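Local structure of putative ABC type-2 transporter (Thermotoga maritima MSB8, 3CNI) at residues A56-V61 / L78-Y83. The protein is probably part of an ABC-2 family transporter of the cell membrane, of which this chain is one domain that binds calcium. Numbering follows the deposited sequence.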
loop_
_atom_site.group_PDB
_atom_site.type_symbol
_atom_site.label_atom_id
_atom_site.label_comp_id
_atom_site.label_asym_id
_atom_site.label_seq_id
_atom_site.Cartn_x
_atom_site.Cartn_y
_atom_site.Cartn_z
ATOM N N ALA A 56 6.411 17.112 -11.043
ATOM C CA ALA A 56 6.406 15.887 -10.217
ATOM C C ALA A 56 5.068 15.707 -9.532
ATOM O O ALA A 56 4.337 16.675 -9.340
ATOM C CB ALA A 56 7.497 15.932 -9.202
ATOM N N PRO A 57 4.694 14.458 -9.225
ATOM C CA PRO A 57 3.391 14.149 -8.628
ATOM C C PRO A 57 3.238 14.347 -7.094
ATOM O O PRO A 57 2.127 14.474 -6.645
ATOM C CB PRO A 57 3.178 12.637 -8.955
ATOM C CG PRO A 57 4.645 12.088 -8.988
ATOM C CD PRO A 57 5.504 13.260 -9.478
ATOM N N ALA A 58 4.298 14.343 -6.289
ATOM C CA ALA A 58 4.094 14.333 -4.835
ATOM C C ALA A 58 5.215 14.965 -4.096
ATOM O O ALA A 58 6.365 14.886 -4.520
ATOM C CB ALA A 58 3.941 12.887 -4.345
ATOM N N ILE A 59 4.856 15.557 -2.951
ATOM C CA ILE A 59 5.781 15.898 -1.856
ATOM C C ILE A 59 5.444 15.000 -0.685
ATOM O O ILE A 59 4.312 14.902 -0.329
ATOM C CB ILE A 59 5.618 17.376 -1.356
ATOM C CG1 ILE A 59 5.700 18.366 -2.519
ATOM C CG2 ILE A 59 6.639 17.691 -0.269
ATOM C CD1 ILE A 59 5.397 19.803 -2.138
ATOM N N ILE A 60 6.449 14.336 -0.121
ATOM C CA ILE A 60 6.341 13.572 1.135
ATOM C C ILE A 60 6.923 14.396 2.291
ATOM O O ILE A 60 8.008 14.900 2.198
ATOM C CB ILE A 60 7.033 12.197 0.979
ATOM C CG1 ILE A 60 6.216 11.347 -0.050
ATOM C CG2 ILE A 60 7.084 11.490 2.260
ATOM C CD1 ILE A 60 6.929 10.069 -0.572
ATOM N N VAL A 61 6.118 14.674 3.302
ATOM C CA VAL A 61 6.580 15.476 4.424
ATOM C C VAL A 61 6.746 14.607 5.644
ATOM O O VAL A 61 5.814 13.881 6.067
ATOM C CB VAL A 61 5.647 16.715 4.748
ATOM C CG1 VAL A 61 6.241 17.562 5.922
ATOM C CG2 VAL A 61 5.399 17.561 3.477
ATOM N N LEU A 78 2.948 10.873 8.604
ATOM C CA LEU A 78 3.611 11.116 7.332
ATOM C C LEU A 78 2.577 11.728 6.360
ATOM O O LEU A 78 1.504 11.158 6.162
ATOM C CB LEU A 78 4.230 9.824 6.787
ATOM C CG LEU A 78 5.148 9.939 5.571
ATOM C CD1 LEU A 78 6.563 10.133 5.974
ATOM C CD2 LEU A 78 5.073 8.714 4.649
ATOM N N GLU A 79 2.883 12.901 5.789
ATOM C CA GLU A 79 1.958 13.510 4.823
ATOM C C GLU A 79 2.488 13.432 3.420
ATOM O O GLU A 79 3.701 13.497 3.149
ATOM C CB GLU A 79 1.628 14.946 5.186
ATOM C CG GLU A 79 1.692 15.274 6.686
ATOM C CD GLU A 79 0.669 16.287 7.158
ATOM O OE1 GLU A 79 0.132 17.064 6.314
ATOM O OE2 GLU A 79 0.404 16.312 8.408
ATOM N N ILE A 80 1.530 13.224 2.525
ATOM C CA ILE A 80 1.755 13.265 1.069
ATOM C C ILE A 80 0.861 14.323 0.518
ATOM O O ILE A 80 -0.330 14.305 0.779
ATOM C CB ILE A 80 1.451 11.905 0.334
ATOM C CG1 ILE A 80 1.992 10.718 1.169
ATOM C CG2 ILE A 80 2.011 11.926 -1.080
ATOM C CD1 ILE A 80 1.339 9.338 0.930
ATOM N N VAL A 81 1.462 15.284 -0.186
ATOM C CA VAL A 81 0.725 16.267 -0.991
ATOM C C VAL A 81 0.881 15.869 -2.447
ATOM O O VAL A 81 1.993 15.775 -2.970
ATOM C CB VAL A 81 1.248 17.719 -0.789
ATOM C CG1 VAL A 81 0.305 18.732 -1.412
ATOM C CG2 VAL A 81 1.458 17.995 0.713
ATOM N N TRP A 82 -0.243 15.600 -3.078
ATOM C CA TRP A 82 -0.247 15.149 -4.454
ATOM C C TRP A 82 -0.585 16.252 -5.387
ATOM O O TRP A 82 -1.405 17.066 -5.079
ATOM C CB TRP A 82 -1.275 14.032 -4.667
ATOM C CG TRP A 82 -1.088 12.787 -3.848
ATOM C CD1 TRP A 82 -1.673 12.499 -2.630
ATOM C CD2 TRP A 82 -0.360 11.622 -4.229
ATOM N NE1 TRP A 82 -1.323 11.250 -2.243
ATOM C CE2 TRP A 82 -0.518 10.683 -3.203
ATOM C CE3 TRP A 82 0.389 11.272 -5.355
ATOM C CZ2 TRP A 82 0.069 9.408 -3.257
ATOM C CZ3 TRP A 82 0.983 10.022 -5.386
ATOM C CH2 TRP A 82 0.793 9.102 -4.362
ATOM N N TYR A 83 0.076 16.265 -6.533
ATOM C CA TYR A 83 -0.132 17.291 -7.563
ATOM C C TYR A 83 -0.609 16.610 -8.832
ATOM O O TYR A 83 0.193 16.174 -9.698
ATOM C CB TYR A 83 1.134 18.089 -7.847
ATOM C CG TYR A 83 1.507 18.971 -6.680
ATOM C CD1 TYR A 83 1.301 20.348 -6.733
ATOM C CD2 TYR A 83 2.014 18.418 -5.499
ATOM C CE1 TYR A 83 1.596 21.142 -5.667
ATOM C CE2 TYR A 83 2.327 19.224 -4.431
ATOM C CZ TYR A 83 2.105 20.579 -4.522
ATOM O OH TYR A 83 2.383 21.412 -3.479
#
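I59 and V81, and V61 and E79, are the hydrogen-bonded pairs of two antiparallel strands, 58-61 and 78-83, whose axes approach to 4.6 Å at 167°, with I59 N reaching V81 O at 2.9 Å and, just before the first strand, P57 O accepting a bond from Y83 N.

A58, I60, I80 and W82 share one face of the sheet. There I80 CG2 lies over one face of the W82 ring, toward its rim. A58 CB touches I80 CG2 at 3.9 Å and comes up beside W82 CE3. In L78, chi1 of -171° sets CG anti to the backbone N and turns the branch toward I60, where CD1 lies 4.0 Å from I60 CG2. Cut back to an alanine, L78 would lose this branch, which would probably leave I60 CG2 without its methyl partner and open a gap beside it. Helix 89-107 covers this face through I98 and I102.

I59, V61, E79 and V81 lie on the other face, where helix 44-54 packs. I59 CD1 meets the phenol end of Y83, 3.9 Å from CE2.

The pair joins two central strands of a sheet with helices on both faces. The W82 side chain is about 5 Å from a bound calcium ion, at the site that includes S99 and E146. Backbone bonds set the register, and mostly apolar side chains fill both sides. The polar ends are held by partners outside the two strands: the Y83 hydroxyl is hydrogen-bonded to E48, and E79 forms a salt bridge with R77.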